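Local coordinates for variant surface glycoprotein MITat 1.13 (PDB 6Z8H) that probably forms part of the dense surface coat of Trypanosoma brucei, whose antigenic switching lets the parasite evade the host immune response, at residues C37-R40 / L41-L45; S50-A53 / D54-N58; P294-K297 / L298-K302; K358-T361 / I362-S366. All blocks are in the same frame, centred on the assembly; numbering follows the deposited sequence.

Contact 1 of 4, residues C37-R40 / L41-L45; sequences CKSR and LLKRL. With MAN (alpha-D-mannopyranose), chain C; NAG (2-acetamido-2-deoxy-beta-D-glucopyranose), chain F.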
loop_
_atom_site.group_PDB
_atom_site.type_symbol
_atom_site.label_atom_id
_atom_site.label_comp_id
_atom_site.label_asym_id
_atom_site.label_seq_id
_atom_site.Cartn_x
_atom_site.Cartn_y
_atom_site.Cartn_z
ATOM N N CYS A 37 6.932 -18.168 7.673
ATOM C CA CYS A 37 7.306 -16.806 8.021
ATOM C C CYS A 37 6.567 -15.803 7.142
ATOM O O CYS A 37 6.042 -14.795 7.635
ATOM C CB CYS A 37 8.803 -16.573 7.883
ATOM S SG CYS A 37 9.813 -17.424 9.106
ATOM N N LYS A 38 6.453 -16.096 5.849
ATOM C CA LYS A 38 5.784 -15.179 4.939
ATOM C C LYS A 38 4.308 -15.124 5.261
ATOM O O LYS A 38 3.730 -14.035 5.326
ATOM C CB LYS A 38 5.994 -15.627 3.492
ATOM C CG LYS A 38 5.280 -14.763 2.452
ATOM C CD LYS A 38 5.516 -15.279 1.019
ATOM C CE LYS A 38 4.612 -14.510 0.058
ATOM N NZ LYS A 38 4.718 -15.010 -1.305
ATOM N N SER A 39 3.670 -16.279 5.458
ATOM C CA SER A 39 2.250 -16.316 5.784
ATOM C C SER A 39 1.965 -15.566 7.074
ATOM O O SER A 39 1.021 -14.764 7.142
ATOM C CB SER A 39 1.760 -17.758 5.889
ATOM O OG SER A 39 0.410 -17.767 6.313
ATOM N N ARG A 40 2.795 -15.755 8.097
ATOM C CA ARG A 40 2.507 -15.123 9.376
ATOM C C ARG A 40 2.678 -13.617 9.268
ATOM O O ARG A 40 1.871 -12.850 9.809
ATOM C CB ARG A 40 3.398 -15.692 10.486
ATOM C CG ARG A 40 2.927 -15.215 11.857
ATOM C CD ARG A 40 3.906 -15.515 12.993
ATOM N NE ARG A 40 4.243 -16.929 13.116
ATOM C CZ ARG A 40 4.868 -17.462 14.158
ATOM N NH1 ARG A 40 5.252 -16.710 15.174
ATOM N NH2 ARG A 40 5.157 -18.752 14.151
ATOM N N LEU A 41 3.711 -13.168 8.567
ATOM C CA LEU A 41 3.968 -11.735 8.463
ATOM C C LEU A 41 2.863 -11.027 7.678
ATOM O O LEU A 41 2.428 -9.913 8.043
ATOM C CB LEU A 41 5.326 -11.503 7.808
ATOM C CG LEU A 41 5.910 -10.090 7.889
ATOM C CD1 LEU A 41 5.954 -9.607 9.349
ATOM C CD2 LEU A 41 7.283 -9.991 7.223
ATOM N N LEU A 42 2.359 -11.671 6.621
ATOM C CA LEU A 42 1.247 -11.103 5.870
ATOM C C LEU A 42 -0.046 -11.163 6.673
ATOM O O LEU A 42 -0.885 -10.262 6.559
ATOM C CB LEU A 42 1.074 -11.844 4.550
ATOM C CG LEU A 42 2.142 -11.600 3.508
ATOM C CD1 LEU A 42 1.952 -12.542 2.320
ATOM C CD2 LEU A 42 2.109 -10.168 3.002
ATOM N N LYS A 43 -0.226 -12.187 7.513
ATOM C CA LYS A 43 -1.390 -12.224 8.399
ATOM C C LYS A 43 -1.329 -11.121 9.447
ATOM O O LYS A 43 -2.357 -10.522 9.788
ATOM C CB LYS A 43 -1.480 -13.595 9.079
ATOM C CG LYS A 43 -2.250 -14.628 8.266
ATOM C CD LYS A 43 -2.301 -15.995 8.941
ATOM C CE LYS A 43 -2.470 -17.080 7.888
ATOM N NZ LYS A 43 -3.078 -18.347 8.412
ATOM N N ARG A 44 -0.142 -10.840 9.982
ATOM C CA ARG A 44 0.010 -9.731 10.913
ATOM C C ARG A 44 -0.239 -8.395 10.221
ATOM O O ARG A 44 -0.894 -7.498 10.782
ATOM C CB ARG A 44 1.395 -9.758 11.528
ATOM C CG ARG A 44 1.662 -10.957 12.424
ATOM C CD ARG A 44 3.072 -10.887 12.941
ATOM N NE ARG A 44 3.275 -9.730 13.809
ATOM C CZ ARG A 44 4.458 -9.155 14.017
ATOM N NH1 ARG A 44 5.550 -9.619 13.409
ATOM N NH2 ARG A 44 4.575 -8.126 14.835
ATOM N N LEU A 45 0.262 -8.235 9.003
ATOM C CA LEU A 45 -0.028 -7.022 8.251
ATOM C C LEU A 45 -1.528 -6.841 8.073
ATOM O O LEU A 45 -2.056 -5.719 8.202
ATOM C CB LEU A 45 0.623 -7.100 6.880
ATOM C CG LEU A 45 0.376 -5.886 5.969
ATOM C CD1 LEU A 45 0.893 -4.609 6.628
ATOM C CD2 LEU A 45 1.008 -6.080 4.625
HETATM C C1 MAN C . -0.276 -20.845 1.373
HETATM C C2 MAN C . 0.741 -19.717 1.623
HETATM C C3 MAN C . 1.799 -20.112 2.593
HETATM C C4 MAN C . 1.217 -20.749 3.871
HETATM C C5 MAN C . 0.264 -21.898 3.493
HETATM C C6 MAN C . -0.440 -22.445 4.727
HETATM O O2 MAN C . 0.111 -18.614 2.266
HETATM O O3 MAN C . 2.634 -19.030 2.939
HETATM O O4 MAN C . 2.281 -21.298 4.674
HETATM O O5 MAN C . -0.739 -21.409 2.592
HETATM O O6 MAN C . 0.449 -22.239 5.854
HETATM C C1 NAG F . 3.250 -18.653 -4.562
HETATM C C2 NAG F . 3.259 -19.417 -3.235
HETATM C C3 NAG F . 2.594 -20.752 -3.455
HETATM C C4 NAG F . 1.208 -20.508 -3.995
HETATM C C5 NAG F . 1.312 -19.653 -5.271
HETATM C C6 NAG F . 0.012 -19.332 -5.950
HETATM C C7 NAG F . 5.059 -18.801 -1.722
HETATM C C8 NAG F . 6.478 -18.986 -1.344
HETATM N N2 NAG F . 4.575 -19.511 -2.665
HETATM O O3 NAG F . 2.594 -21.411 -2.197
HETATM O O4 NAG F . 0.507 -21.660 -4.430
HETATM O O5 NAG F . 1.949 -18.496 -4.991
HETATM O O6 NAG F . -0.868 -18.691 -5.042
HETATM O O7 NAG F . 4.414 -17.986 -1.199
#

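Contact 2 of 4, residues S50-A53 / D54-N58; sequences SKYA and DGINN. With SO4 (sulfate ion), chain G.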
loop_
_atom_site.group_PDB
_atom_site.type_symbol
_atom_site.label_atom_id
_atom_site.label_comp_id
_atom_site.label_asym_id
_atom_site.label_seq_id
_atom_site.Cartn_x
_atom_site.Cartn_y
_atom_site.Cartn_z
ATOM N N SER A 50 -6.675 -4.334 7.553
ATOM C CA SER A 50 -8.104 -4.593 7.628
ATOM C C SER A 50 -8.781 -3.549 8.493
ATOM O O SER A 50 -9.843 -3.038 8.132
ATOM C CB SER A 50 -8.374 -5.981 8.211
ATOM O OG SER A 50 -9.709 -6.383 7.930
ATOM N N LYS A 51 -8.159 -3.177 9.621
ATOM C CA LYS A 51 -8.735 -2.115 10.445
ATOM C C LYS A 51 -8.672 -0.765 9.736
ATOM O O LYS A 51 -9.592 0.052 9.862
ATOM C CB LYS A 51 -7.999 -2.035 11.776
ATOM C CG LYS A 51 -8.226 -3.244 12.694
ATOM C CD LYS A 51 -9.685 -3.426 13.147
ATOM C CE LYS A 51 -9.846 -4.610 14.099
ATOM N NZ LYS A 51 -11.263 -4.913 14.413
ATOM N N TYR A 52 -7.577 -0.488 9.031
ATOM C CA TYR A 52 -7.483 0.752 8.273
ATOM C C TYR A 52 -8.601 0.832 7.245
ATOM O O TYR A 52 -9.264 1.877 7.126
ATOM C CB TYR A 52 -6.098 0.854 7.608
ATOM C CG TYR A 52 -5.877 2.168 6.894
ATOM C CD1 TYR A 52 -5.461 3.296 7.588
ATOM C CD2 TYR A 52 -6.075 2.277 5.530
ATOM C CE1 TYR A 52 -5.280 4.503 6.953
ATOM C CE2 TYR A 52 -5.906 3.482 4.888
ATOM C CZ TYR A 52 -5.477 4.582 5.595
ATOM O OH TYR A 52 -5.300 5.771 4.936
ATOM N N ALA A 53 -8.868 -0.266 6.532
ATOM C CA ALA A 53 -9.948 -0.292 5.546
ATOM C C ALA A 53 -11.309 -0.099 6.200
ATOM O O ALA A 53 -12.194 0.549 5.629
ATOM C CB ALA A 53 -9.900 -1.606 4.763
ATOM N N ASP A 54 -11.494 -0.673 7.381
ATOM C CA ASP A 54 -12.711 -0.426 8.130
ATOM C C ASP A 54 -12.836 1.061 8.388
ATOM O O ASP A 54 -13.918 1.649 8.254
ATOM C CB ASP A 54 -12.652 -1.164 9.464
ATOM C CG ASP A 54 -12.796 -2.656 9.325
ATOM O OD1 ASP A 54 -13.251 -3.128 8.264
ATOM O OD2 ASP A 54 -12.443 -3.369 10.294
ATOM N N GLY A 55 -11.727 1.704 8.754
ATOM C CA GLY A 55 -11.782 3.136 8.994
ATOM C C GLY A 55 -12.112 3.919 7.732
ATOM O O GLY A 55 -12.878 4.894 7.770
ATOM N N ILE A 56 -11.549 3.515 6.593
ATOM C CA ILE A 56 -11.858 4.185 5.329
ATOM C C ILE A 56 -13.337 4.076 5.011
ATOM O O ILE A 56 -13.972 5.060 4.620
ATOM C CB ILE A 56 -10.992 3.593 4.203
ATOM C CG1 ILE A 56 -9.547 4.036 4.402
ATOM C CG2 ILE A 56 -11.533 3.945 2.861
ATOM C CD1 ILE A 56 -9.230 5.417 3.950
ATOM N N ASN A 57 -13.910 2.887 5.175
ATOM C CA ASN A 57 -15.342 2.699 4.965
ATOM C C ASN A 57 -16.157 3.540 5.943
ATOM O O ASN A 57 -17.149 4.173 5.559
ATOM C CB ASN A 57 -15.679 1.211 5.090
ATOM C CG ASN A 57 -15.134 0.395 3.943
ATOM O OD1 ASN A 57 -15.096 0.845 2.796
ATOM N ND2 ASN A 57 -14.685 -0.823 4.251
ATOM N N ASN A 58 -15.705 3.625 7.191
ATOM C CA ASN A 58 -16.448 4.392 8.182
ATOM C C ASN A 58 -16.425 5.869 7.838
ATOM O O ASN A 58 -17.412 6.578 8.068
ATOM C CB ASN A 58 -15.871 4.167 9.576
ATOM C CG ASN A 58 -16.206 2.805 10.143
ATOM O OD1 ASN A 58 -17.046 2.063 9.624
ATOM N ND2 ASN A 58 -15.569 2.490 11.236
HETATM S S SO4 G . -5.428 5.051 1.435
HETATM O O1 SO4 G . -4.611 6.225 1.281
HETATM O O2 SO4 G . -6.516 5.339 2.330
HETATM O O3 SO4 G . -4.632 3.982 1.974
HETATM O O4 SO4 G . -5.951 4.661 0.154
#

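Contact 3 of 4, residues P294-K297 / L298-K302; sequences PKFK and LMVIK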
loop_
_atom_site.group_PDB
_atom_site.type_symbol
_atom_site.label_atom_id
_atom_site.label_comp_id
_atom_site.label_asym_id
_atom_site.label_seq_id
_atom_site.Cartn_x
_atom_site.Cartn_y
_atom_site.Cartn_z
ATOM N N PRO A 294 -20.814 16.842 24.711
ATOM C CA PRO A 294 -21.429 18.008 25.363
ATOM C C PRO A 294 -22.251 18.873 24.424
ATOM O O PRO A 294 -23.283 19.414 24.834
ATOM C CB PRO A 294 -20.222 18.770 25.934
ATOM C CG PRO A 294 -19.164 17.748 26.074
ATOM C CD PRO A 294 -19.357 16.791 24.934
ATOM N N LYS A 295 -21.822 19.023 23.169
ATOM C CA LYS A 295 -22.565 19.838 22.212
ATOM C C LYS A 295 -23.939 19.243 21.940
ATOM O O LYS A 295 -24.903 19.985 21.730
ATOM C CB LYS A 295 -21.760 19.975 20.914
ATOM C CG LYS A 295 -20.452 20.705 21.098
ATOM C CD LYS A 295 -19.576 20.603 19.848
ATOM C CE LYS A 295 -18.208 21.280 20.042
ATOM N NZ LYS A 295 -17.206 20.870 18.990
ATOM N N PHE A 296 -24.065 17.914 22.009
ATOM C CA PHE A 296 -25.369 17.279 21.836
ATOM C C PHE A 296 -26.272 17.596 23.019
ATOM O O PHE A 296 -27.419 18.035 22.851
ATOM C CB PHE A 296 -25.170 15.761 21.704
ATOM C CG PHE A 296 -26.425 14.969 21.856
ATOM C CD1 PHE A 296 -27.313 14.861 20.805
ATOM C CD2 PHE A 296 -26.701 14.306 23.047
ATOM C CE1 PHE A 296 -28.475 14.122 20.934
ATOM C CE2 PHE A 296 -27.869 13.579 23.192
ATOM C CZ PHE A 296 -28.750 13.476 22.150
ATOM N N LYS A 297 -25.771 17.392 24.229
ATOM C CA LYS A 297 -26.601 17.686 25.390
ATOM C C LYS A 297 -26.990 19.156 25.421
ATOM O O LYS A 297 -28.125 19.498 25.769
ATOM C CB LYS A 297 -25.856 17.306 26.657
ATOM C CG LYS A 297 -25.423 15.847 26.700
ATOM C CD LYS A 297 -24.573 15.569 27.915
ATOM C CE LYS A 297 -23.624 14.417 27.707
ATOM N NZ LYS A 297 -22.537 14.431 28.727
ATOM N N LEU A 298 -26.054 20.047 25.099
ATOM C CA LEU A 298 -26.382 21.472 25.084
ATOM C C LEU A 298 -27.439 21.820 24.037
ATOM O O LEU A 298 -28.334 22.623 24.307
ATOM C CB LEU A 298 -25.130 22.318 24.898
ATOM C CG LEU A 298 -25.321 23.822 24.765
ATOM C CD1 LEU A 298 -25.988 24.346 26.035
ATOM C CD2 LEU A 298 -23.980 24.472 24.526
ATOM N N MET A 299 -27.293 21.342 22.806
ATOM C CA MET A 299 -28.296 21.612 21.781
ATOM C C MET A 299 -29.633 20.931 22.061
ATOM O O MET A 299 -30.663 21.436 21.609
ATOM C CB MET A 299 -27.715 21.329 20.389
ATOM C CG MET A 299 -28.571 21.759 19.224
ATOM S SD MET A 299 -29.068 23.493 19.246
ATOM C CE MET A 299 -27.544 24.359 18.928
ATOM N N VAL A 300 -29.664 19.829 22.817
ATOM C CA VAL A 300 -30.956 19.355 23.313
ATOM C C VAL A 300 -31.650 20.436 24.135
ATOM O O VAL A 300 -32.852 20.690 23.973
ATOM C CB VAL A 300 -30.793 18.050 24.114
ATOM C CG1 VAL A 300 -32.077 17.750 24.841
ATOM C CG2 VAL A 300 -30.413 16.906 23.184
ATOM N N ILE A 301 -30.901 21.102 25.018
ATOM C CA ILE A 301 -31.474 22.174 25.835
ATOM C C ILE A 301 -31.920 23.332 24.953
ATOM O O ILE A 301 -33.015 23.881 25.113
ATOM C CB ILE A 301 -30.438 22.636 26.870
ATOM C CG1 ILE A 301 -30.061 21.481 27.802
ATOM C CG2 ILE A 301 -30.999 23.823 27.679
ATOM C CD1 ILE A 301 -28.943 21.804 28.773
ATOM N N LYS A 302 -31.065 23.736 24.020
ATOM C CA LYS A 302 -31.360 24.916 23.221
ATOM C C LYS A 302 -32.554 24.683 22.306
ATOM O O LYS A 302 -33.410 25.564 22.154
ATOM C CB LYS A 302 -30.124 25.294 22.382
ATOM C CG LYS A 302 -28.935 25.818 23.200
ATOM C CD LYS A 302 -27.606 25.718 22.517
ATOM C CE LYS A 302 -27.269 26.840 21.686
ATOM N NZ LYS A 302 -27.314 28.167 22.377
#

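Contact 4 of 4, residues K358-T361 / I362-S366; sequences KTDT and IDKLS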
loop_
_atom_site.group_PDB
_atom_site.type_symbol
_atom_site.label_atom_id
_atom_site.label_comp_id
_atom_site.label_asym_id
_atom_site.label_seq_id
_atom_site.Cartn_x
_atom_site.Cartn_y
_atom_site.Cartn_z
ATOM N N LYS A 358 -38.755 19.746 -9.058
ATOM C CA LYS A 358 -39.561 18.723 -8.415
ATOM C C LYS A 358 -39.044 18.495 -6.997
ATOM O O LYS A 358 -38.137 19.173 -6.512
ATOM C CB LYS A 358 -39.583 17.449 -9.273
ATOM C CG LYS A 358 -40.181 17.682 -10.675
ATOM C CD LYS A 358 -40.554 16.386 -11.403
ATOM C CE LYS A 358 -41.317 16.687 -12.695
ATOM N NZ LYS A 358 -41.651 15.475 -13.502
ATOM N N THR A 359 -39.644 17.537 -6.306
ATOM C CA THR A 359 -39.191 17.181 -4.972
ATOM C C THR A 359 -39.125 15.668 -4.832
ATOM O O THR A 359 -39.837 14.930 -5.514
ATOM C CB THR A 359 -40.107 17.738 -3.865
ATOM O OG1 THR A 359 -41.408 17.159 -3.990
ATOM C CG2 THR A 359 -40.193 19.263 -3.948
ATOM N N ASP A 360 -38.248 15.217 -3.945
ATOM C CA ASP A 360 -38.191 13.816 -3.550
ATOM C C ASP A 360 -37.430 13.733 -2.231
ATOM O O ASP A 360 -36.995 14.744 -1.674
ATOM C CB ASP A 360 -37.554 12.965 -4.652
ATOM C CG ASP A 360 -38.122 11.550 -4.703
ATOM O OD1 ASP A 360 -38.632 11.057 -3.669
ATOM O OD2 ASP A 360 -38.063 10.929 -5.783
ATOM N N THR A 361 -37.267 12.518 -1.724
ATOM C CA THR A 361 -36.663 12.360 -0.413
ATOM C C THR A 361 -35.147 12.308 -0.529
ATOM O O THR A 361 -34.592 11.988 -1.580
ATOM C CB THR A 361 -37.156 11.085 0.267
ATOM O OG1 THR A 361 -36.543 9.949 -0.361
ATOM C CG2 THR A 361 -38.668 10.977 0.176
ATOM N N ILE A 362 -34.484 12.630 0.585
ATOM C CA ILE A 362 -33.032 12.503 0.686
ATOM C C ILE A 362 -32.595 11.099 0.295
ATOM O O ILE A 362 -31.611 10.917 -0.432
ATOM C CB ILE A 362 -32.572 12.871 2.112
ATOM C CG1 ILE A 362 -32.625 14.400 2.299
ATOM C CG2 ILE A 362 -31.188 12.308 2.395
ATOM C CD1 ILE A 362 -32.271 14.847 3.691
ATOM N N ASP A 363 -33.314 10.084 0.779
ATOM C CA ASP A 363 -32.895 8.712 0.518
ATOM C C ASP A 363 -33.076 8.318 -0.944
ATOM O O ASP A 363 -32.334 7.465 -1.440
ATOM C CB ASP A 363 -33.642 7.751 1.439
ATOM C CG ASP A 363 -32.981 7.625 2.806
ATOM O OD1 ASP A 363 -31.899 8.227 3.011
ATOM O OD2 ASP A 363 -33.535 6.928 3.671
ATOM N N LYS A 364 -34.023 8.928 -1.662
ATOM C CA LYS A 364 -34.148 8.650 -3.091
ATOM C C LYS A 364 -33.106 9.426 -3.895
ATOM O O LYS A 364 -32.501 8.886 -4.829
ATOM C CB LYS A 364 -35.570 8.960 -3.563
ATOM C CG LYS A 364 -36.621 8.003 -3.009
ATOM C CD LYS A 364 -37.191 7.092 -4.090
ATOM C CE LYS A 364 -37.728 5.791 -3.509
ATOM N NZ LYS A 364 -37.262 4.612 -4.301
ATOM N N LEU A 365 -32.859 10.676 -3.518
ATOM C CA LEU A 365 -31.823 11.510 -4.133
ATOM C C LEU A 365 -30.508 11.311 -3.380
ATOM O O LEU A 365 -29.908 12.234 -2.829
ATOM C CB LEU A 365 -32.263 12.968 -4.104
ATOM C CG LEU A 365 -33.631 13.226 -4.717
ATOM C CD1 LEU A 365 -34.056 14.672 -4.536
ATOM C CD2 LEU A 365 -33.662 12.824 -6.175
ATOM N N SER A 366 -30.070 10.058 -3.370
ATOM C CA SER A 366 -29.060 9.572 -2.444
ATOM C C SER A 366 -27.626 9.830 -2.892
ATOM O O SER A 366 -26.799 8.918 -2.899
ATOM C CB SER A 366 -29.278 8.069 -2.261
ATOM O OG SER A 366 -28.627 7.579 -1.110
#

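Contact 1 of 4, residues C37-R40 / L41-L45
K38 and L42, one turn apart on helix 34-75, lie side by side and point the same way, K38 CG resting 4.0 Å from L42 CD1. The lysine chain is fully extended, with CG anti to the backbone N (chi1 178°), and this reach carries its ammonium past the leucine to a neighbouring NAG of a protein-bound glycan, where K38 NZ donates a hydrogen bond of 3.0 Å to NAG O7, the acetamido oxygen. The same nitrogen is also bonded to N124 OD1 on helix 78-129. On the next side chain, S39 CB comes within 3.3 Å of MAN O3, on a mannose residue of a glycan, while S39 OG lies 3.4 Å from K43 CE, so the lysine's aliphatic end runs past the serine hydroxyl. R40 and R44 pair through the backbone: R44 N donates to R40 O at 2.8 Å, and R44 CG packs 3.2 Å from the same oxygen. Their guanidinium groups leave the turn for acidic partners, R40 for E172 and E185, R44 for E182. The turn is held by three further i to i+4 bonds, among them L42 N to K38 O at 3.0 Å. Behind it, C37 is tied to C31 by a disulfide, and C37 and K38 both pack on Y123 of helix 78-129. Two buried arginines are thus matched by carboxylates, which probably offset the cost of burying their charge, and the K38 ammonium is shared between protein and sugar, joining the acetamido group of this NAG to the two long helices.

Contact 2 of 4, residues S50-A53 / D54-N58
Y52 overlaps I56 one turn further along helix 34-75: I56 CG1 approaches ring atom Y52 CE2 at 3.7 Å, obliquely to the ring. With the tyrosine CG anti to the backbone N (chi1 -175°), the ring leans along the helix toward the isoleucine and carries its hydroxyl to a sulfate ion, probably from the crystallisation liquor. Y52 OH donates a hydrogen bond of 2.9 Å to SO4 O2, and the sulfur lies at the ring edge, in plane. The isoleucine meets the same anion with its terminal methyl, I56 CD1 standing 3.2 Å from SO4 O2. R106 of this chain, and Y52 and R106 of the second subunit, bind the sulfate as well, so it sits on the dimer interface with two arginines and two tyrosines round it. On another side of the helix K51 and D54 approach each other without forming a salt bridge, K51 NZ being 4.6 Å from D54 OD2. The backbone repeats the i to i+4 pattern, with I56 N to Y52 O at 2.9 Å and N57 N to A53 O likewise at 2.9 Å; the N57 amide oxygen turns to R60. Y52 is flanked by L102, A105, R106 and V109 of helix 78-129, the partner in the long helical hairpin of this coat protein, and I56 packs on R106 of the second subunit, while P279 and T278 of a loop border Y52 and K51.

Contact 3 of 4, residues P294-K297 / L298-K302
F296 and V300 meet one turn apart on the short helix 294-304 in a CH-pi contact, a valine methyl over one face of the ring. V300 CG2 is 4.1 Å from the centroid of the F296 ring and only 15° off its normal, displaced toward the rim, so that F296 CZ is its nearest ring atom at 3.9 Å. Two torsions make the meeting possible: the phenylalanine CG is anti to the backbone N (chi1 166°), sending the ring along the helix, and the valine CG2 lies beside its own N, facing back down the turn. The buried ring and methyls are also covered by P86 of helix 78-129 and by I325 of helix 318-329. M299, bent at both chi2 and chi3, packs on L85 and P86, and A376 of the second subunit packs on it. K295 stretches its chain to a salt bridge with D93, and K302 curls at its end to meet E311. Beneath the side chains the helix turn is closed by ordinary i to i+4 bonds; V300 N to F296 O measures 2.9 Å, and V300 CG2 also packs 3.2 Å from that same F296 O.

Contact 4 of 4, residues K358-T361 / I362-S366
The strand 358-361 ends at T361, and the chain then folds through a tight turn with L365 N bonded to T361 O at 2.9 Å, nearly straight at 171°. In that turn I362 to K364 have helical angles without the regular helical bonds, and an inverse gamma turn centred on L365 follows. T361 reinforces the fold with its hydroxyl. Placed between the backbone N and the carbonyl carbon (chi1 74°), OG1 accepts K364 N at 3.0 Å, while the same N-H makes a weak second bond to T361 O. K364 CG passes 3.3 Å from T361 OG1 before the chain turns away. D360 is turned toward this group: D360 OD1 accepts T361 N at 2.8 Å on its anti side, somewhat out of the carboxylate plane, and it lies 3.7 Å from K364 CB. The lysine ammonium and the aspartate remain apart, D360 OD2 and K364 NZ being 6.5 Å from each other. L365 covers the aliphatic part of the aspartate, with CD1 3.9 Å from D360 CB. Strand 348-351 lies antiparallel to 358-361 in a two-stranded sheet, and I362 and L365 both pack on I349 of that strand. I362 also reaches K68, T71 and A72 near the end of helix 34-75, and its carbonyl oxygen takes a weak bond from W371 on helix 368-383.

In the fold
Contacts 1 and 2 lie in series on helix 34-75, their centres 19 Å apart and their nearest atoms about 5 Å. Contact 1 lies by the glycans, contact 2 by the sulfate between the subunits. Contacts 3 and 4 are peripheral, 39 and 38 Å from the chain's centre. Contacts 2, 3 and 4 form a nearly equilateral triangle, with centres 28 to 30 Å apart, whereas contact 1 is 47 Å from contact 3 and 46 Å from contact 4 between centres. Helix 34-75 still joins this group, since contact 4 packs on its far end, and helix 78-129 backs contacts 1, 2 and 3 in turn.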